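Local coordinates for ESX-1 secretion system protein EccA1 (Mycobacterium tuberculosis, PDB 4F3V) that probably hydrolyses ATP to power export of ESX-1 substrates such as EsxA and EsxB, the present chain being its N-terminal TPR-type domain, at residues G89-I94 / K141-G146; E189-L194 / W212-A217. One frame throughout, in Å; residues are numbered along the deposited sequence.

Contact 1: G89-I94 / K141-G146; sequences GLYGDI and KAVVYG
Y91 points its ring at helix 134-147 edge first, and its hydroxyl reaches the backbone of A142. Its CG stands anti to the carbonyl carbon (chi1 -55°), which carries the ring out of the loop toward the helix; Y91 OH donates a hydrogen bond to A142 O over 2.7 Å. The bond is not aimed at a lone pair: OH sits above the carbonyl plane, 53° out of it, with a C=O...O angle of 126°. A142 O also accepts the helical bond from G146 N, which arrives from the opposite face of that plane, so the buried carbonyl is gripped by two donors without losing its turn of helix.

The same ring edge meets the backbone at V143, Y91 CE2 lying 3.9 Å from V143 CA. G146, with no side chain, lets the Y91 hydroxyl lie close against the helix backbone, Y91 OH coming 3.5 Å from G146 CA. L90 folds back over one face of the ring, its CG 3.9 Å above the plane near the centre, and pushes methyl CD2 to 3.4 Å from G146 O. At the start of the loop, V143 CG1 meets G89 CA at 3.9 Å. A water joins the backbones, accepting from L90 N and donating to V143 O.

A176 of helix 167-183, V154 of helix 151-158 and the ring of W139 also touch Y91. The arrangement is that of a hairpin loop, the connection between antiparallel strands 84-86 and 95-97, docked through a buried tyrosine onto a helix of this TPR-type domain.

Contact 2: E189-L194 / W212-A217; sequences EAERRL and WYLAMA. With SO4 (sulfate ion), chain E.
Across the contact, the E191 carboxylate brings OE2 to 3.5 Å from A217 CB; on the side of helix 187-198 away from 212-217, R192 sets its NH2 3.2 Å above the centre of the R193 guanidinium, the two planes steeply inclined. R193 CG lies over one face of R192, toward its rim. At its edge R193 grips E189 side-on: R193 NE bonds E189 OE2 at 2.8 Å through the anti lone pair, and R193 NH2 meets the same oxygen from above the carboxylate plane. Also at that edge, sulfate O2 receives a nearly straight bond from R193 NH1 (176°). R192, its chain bent at chi3 (56°), gives NH1 to sulfate O1. The anion, probably from the crystallisation liquor, and E189 would together offset the paired positive charge.

Between the helices the packing is largely apolar. L194 CD1 presses on Y213 CB at 3.6 Å, L194 CB faces L214 CG, and L214 CD2 reaches E191 CA at 3.7 Å. The Y213 ring leads away from this seam, W212 CD1 lying over its centre.

The helix axes approach to 9.5 Å and run nearly antiparallel (152°), as in the helical hairpins of TPR-type folds. Helix 167-183 touches E189, R193 and Y213, whereas helix 224-237 packs on L214.

Both segments of contact 1 precede those of contact 2 in the sequence, and their centres lie about 17 Å apart, with nearest atoms about 5 Å from each other but not touching. Contact 1 lies near the middle of the chain, about 5 Å from its centre, whereas contact 2 is about 21 Å out. Helix 167-183 bridges them: it packs against L90, Y91 and I94 of the first and against both segments of the second. The strand-connecting loop and helix 134-147 are thereby tied through one shared helix to the later antiparallel pair, 187-198 and 207-221, in the mainly helical N-terminal domain of EccA1.

Contact 1: G89-I94 / K141-G146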
# COMPACT_ATOMS: atom_id res chain seq x y z
N GLY A 89 -0.16 -1.62 -1.83
CA GLY A 89 -1.01 -2.80 -1.78
C GLY A 89 -0.54 -3.90 -2.73
O GLY A 89 0.67 -4.09 -2.94
N LEU A 90 -1.50 -4.61 -3.33
CA LEU A 90 -1.19 -5.68 -4.26
C LEU A 90 -0.64 -5.18 -5.61
O LEU A 90 -0.18 -5.98 -6.41
CB LEU A 90 -2.43 -6.55 -4.50
CG LEU A 90 -3.55 -5.88 -5.31
CD1 LEU A 90 -3.43 -6.24 -6.80
CD2 LEU A 90 -4.94 -6.28 -4.77
N TYR A 91 -0.74 -3.87 -5.87
CA TYR A 91 -0.48 -3.31 -7.21
C TYR A 91 1.01 -3.09 -7.47
O TYR A 91 1.48 -3.23 -8.59
CB TYR A 91 -1.26 -2.00 -7.43
CG TYR A 91 -2.75 -2.14 -7.18
CD1 TYR A 91 -3.55 -2.95 -7.98
CD2 TYR A 91 -3.36 -1.50 -6.11
CE1 TYR A 91 -4.91 -3.09 -7.74
CE2 TYR A 91 -4.72 -1.64 -5.86
CZ TYR A 91 -5.48 -2.42 -6.67
OH TYR A 91 -6.80 -2.54 -6.40
N GLY A 92 1.76 -2.76 -6.43
CA GLY A 92 3.15 -2.42 -6.62
C GLY A 92 3.83 -2.09 -5.32
O GLY A 92 3.20 -2.08 -4.26
N ASP A 93 5.13 -1.83 -5.41
CA ASP A 93 5.95 -1.42 -4.27
C ASP A 93 6.02 0.10 -4.30
O ASP A 93 6.77 0.68 -5.08
CB ASP A 93 7.34 -2.06 -4.36
CG ASP A 93 8.23 -1.73 -3.15
OD1 ASP A 93 7.84 -0.85 -2.33
OD2 ASP A 93 9.32 -2.34 -3.02
N ILE A 94 5.16 0.73 -3.52
CA ILE A 94 5.05 2.18 -3.51
C ILE A 94 5.12 2.64 -2.06
O ILE A 94 4.37 2.14 -1.20
CB ILE A 94 3.72 2.66 -4.18
CG1 ILE A 94 3.58 2.08 -5.61
CG2 ILE A 94 3.61 4.18 -4.20
CD1 ILE A 94 2.22 2.25 -6.25
N LYS A 141 -8.36 3.66 -1.20
CA LYS A 141 -9.57 2.85 -1.33
C LYS A 141 -9.40 1.73 -2.36
O LYS A 141 -9.88 0.62 -2.14
CB LYS A 141 -10.78 3.72 -1.62
CG LYS A 141 -11.19 4.56 -0.43
CD LYS A 141 -12.52 5.27 -0.68
CE LYS A 141 -12.98 6.07 0.53
NZ LYS A 141 -14.39 6.57 0.35
N ALA A 142 -8.73 2.02 -3.46
CA ALA A 142 -8.39 1.05 -4.48
C ALA A 142 -7.53 -0.08 -3.89
O ALA A 142 -7.73 -1.26 -4.19
CB ALA A 142 -7.68 1.73 -5.65
N VAL A 143 -6.63 0.29 -2.98
CA VAL A 143 -5.83 -0.68 -2.25
C VAL A 143 -6.70 -1.57 -1.34
O VAL A 143 -6.57 -2.79 -1.35
CB VAL A 143 -4.70 -0.01 -1.41
CG1 VAL A 143 -4.13 -0.99 -0.41
CG2 VAL A 143 -3.59 0.57 -2.30
N VAL A 144 -7.59 -0.95 -0.56
CA VAL A 144 -8.44 -1.67 0.37
C VAL A 144 -9.43 -2.59 -0.37
O VAL A 144 -9.56 -3.80 -0.05
CB VAL A 144 -9.19 -0.70 1.31
CG1 VAL A 144 -10.16 -1.45 2.25
CG2 VAL A 144 -8.20 0.14 2.08
N TYR A 145 -10.11 -2.02 -1.36
CA TYR A 145 -11.08 -2.78 -2.16
C TYR A 145 -10.36 -3.93 -2.91
O TYR A 145 -10.88 -5.04 -3.01
CB TYR A 145 -11.84 -1.86 -3.14
CG TYR A 145 -12.91 -0.98 -2.52
CD1 TYR A 145 -13.85 -1.49 -1.61
CD2 TYR A 145 -13.04 0.35 -2.89
CE1 TYR A 145 -14.82 -0.69 -1.04
CE2 TYR A 145 -14.02 1.15 -2.36
CZ TYR A 145 -14.92 0.64 -1.45
OH TYR A 145 -15.86 1.48 -0.95
N GLY A 146 -9.17 -3.65 -3.44
CA GLY A 146 -8.40 -4.68 -4.18
C GLY A 146 -8.04 -5.84 -3.29
O GLY A 146 -8.11 -7.01 -3.70
O HOH W 1 -4.27 -4.20 -2.12

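Contact 2: E189-L194 / W212-A217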
# COMPACT_ATOMS: atom_id res chain seq x y z
N GLU A 189 -9.33 -5.28 -22.41
CA GLU A 189 -9.23 -4.03 -21.67
C GLU A 189 -8.02 -4.07 -20.70
O GLU A 189 -7.27 -3.10 -20.63
CB GLU A 189 -10.54 -3.75 -20.92
CG GLU A 189 -10.45 -2.55 -19.98
CD GLU A 189 -11.76 -2.16 -19.33
OE1 GLU A 189 -12.82 -2.80 -19.57
OE2 GLU A 189 -11.72 -1.19 -18.55
N ALA A 190 -7.87 -5.17 -19.97
CA ALA A 190 -6.74 -5.35 -19.06
C ALA A 190 -5.40 -5.16 -19.79
O ALA A 190 -4.53 -4.44 -19.33
CB ALA A 190 -6.77 -6.72 -18.39
N GLU A 191 -5.28 -5.76 -20.97
CA GLU A 191 -4.04 -5.64 -21.75
C GLU A 191 -3.77 -4.22 -22.21
O GLU A 191 -2.65 -3.75 -22.08
CB GLU A 191 -4.08 -6.60 -22.93
CG GLU A 191 -4.03 -8.05 -22.49
CD GLU A 191 -4.60 -9.02 -23.50
OE1 GLU A 191 -5.22 -8.58 -24.48
OE2 GLU A 191 -4.43 -10.25 -23.28
N ARG A 192 -4.79 -3.52 -22.70
CA ARG A 192 -4.63 -2.10 -23.06
C ARG A 192 -4.20 -1.26 -21.82
O ARG A 192 -3.20 -0.54 -21.86
CB ARG A 192 -5.94 -1.52 -23.64
CG ARG A 192 -5.83 -0.06 -24.06
CD ARG A 192 -7.12 0.54 -24.62
NE ARG A 192 -8.26 0.42 -23.70
CZ ARG A 192 -8.60 1.29 -22.74
NH1 ARG A 192 -7.90 2.40 -22.50
NH2 ARG A 192 -9.67 1.03 -21.99
N ARG A 193 -4.92 -1.38 -20.72
CA ARG A 193 -4.62 -0.56 -19.55
C ARG A 193 -3.27 -0.88 -18.91
O ARG A 193 -2.56 0.04 -18.48
CB ARG A 193 -5.73 -0.64 -18.50
CG ARG A 193 -7.04 -0.13 -19.01
CD ARG A 193 -8.07 -0.11 -17.91
NE ARG A 193 -9.39 0.30 -18.38
CZ ARG A 193 -9.74 1.56 -18.67
NH1 ARG A 193 -8.86 2.56 -18.56
NH2 ARG A 193 -10.98 1.82 -19.08
N LEU A 194 -2.93 -2.16 -18.83
CA LEU A 194 -1.67 -2.56 -18.20
C LEU A 194 -0.48 -2.17 -19.08
O LEU A 194 0.57 -1.77 -18.56
CB LEU A 194 -1.65 -4.06 -17.89
CG LEU A 194 -2.61 -4.52 -16.77
CD1 LEU A 194 -2.63 -6.06 -16.68
CD2 LEU A 194 -2.26 -3.87 -15.44
N TRP A 212 2.46 -10.10 -14.51
CA TRP A 212 1.65 -11.23 -14.09
C TRP A 212 0.27 -11.21 -14.67
O TRP A 212 -0.19 -12.20 -15.22
CB TRP A 212 1.53 -11.27 -12.56
CG TRP A 212 0.64 -12.36 -12.07
CD1 TRP A 212 -0.66 -12.24 -11.55
CD2 TRP A 212 0.97 -13.78 -11.98
NE1 TRP A 212 -1.15 -13.47 -11.19
CE2 TRP A 212 -0.22 -14.44 -11.41
CE3 TRP A 212 2.09 -14.56 -12.30
CZ2 TRP A 212 -0.26 -15.81 -11.20
CZ3 TRP A 212 2.03 -15.93 -12.08
CH2 TRP A 212 0.88 -16.55 -11.55
N TYR A 213 -0.40 -10.08 -14.57
CA TYR A 213 -1.77 -9.99 -15.06
C TYR A 213 -1.84 -9.93 -16.59
O TYR A 213 -2.80 -10.45 -17.17
CB TYR A 213 -2.53 -8.85 -14.36
CG TYR A 213 -2.98 -9.25 -12.97
CD1 TYR A 213 -4.06 -10.12 -12.78
CD2 TYR A 213 -2.32 -8.80 -11.84
CE1 TYR A 213 -4.47 -10.52 -11.51
CE2 TYR A 213 -2.72 -9.19 -10.57
CZ TYR A 213 -3.80 -10.04 -10.41
OH TYR A 213 -4.19 -10.42 -9.14
N LEU A 214 -0.84 -9.33 -17.23
CA LEU A 214 -0.74 -9.45 -18.70
C LEU A 214 -0.61 -10.91 -19.08
O LEU A 214 -1.28 -11.36 -20.01
CB LEU A 214 0.43 -8.65 -19.29
CG LEU A 214 0.29 -7.13 -19.47
CD1 LEU A 214 1.65 -6.47 -19.77
CD2 LEU A 214 -0.72 -6.84 -20.60
N ALA A 215 0.26 -11.65 -18.39
CA ALA A 215 0.48 -13.08 -18.72
C ALA A 215 -0.79 -13.86 -18.53
O ALA A 215 -1.18 -14.68 -19.39
CB ALA A 215 1.61 -13.69 -17.88
N MET A 216 -1.47 -13.62 -17.41
CA MET A 216 -2.74 -14.31 -17.15
C MET A 216 -3.81 -13.96 -18.18
O MET A 216 -4.54 -14.84 -18.64
CB MET A 216 -3.24 -14.00 -15.73
CG MET A 216 -2.43 -14.66 -14.62
SD MET A 216 -2.33 -16.47 -14.71
CE MET A 216 -0.62 -16.76 -15.11
N ALA A 217 -3.91 -12.69 -18.56
CA ALA A 217 -4.86 -12.30 -19.61
C ALA A 217 -4.55 -13.01 -20.93
O ALA A 217 -5.47 -13.50 -21.61
CB ALA A 217 -4.89 -10.81 -19.82
S SO4 E . -10.36 5.48 -20.32
O1 SO4 E . -9.64 4.77 -21.41
O2 SO4 E . -9.68 5.15 -19.05
O3 SO4 E . -10.29 6.94 -20.50
O4 SO4 E . -11.78 5.04 -20.32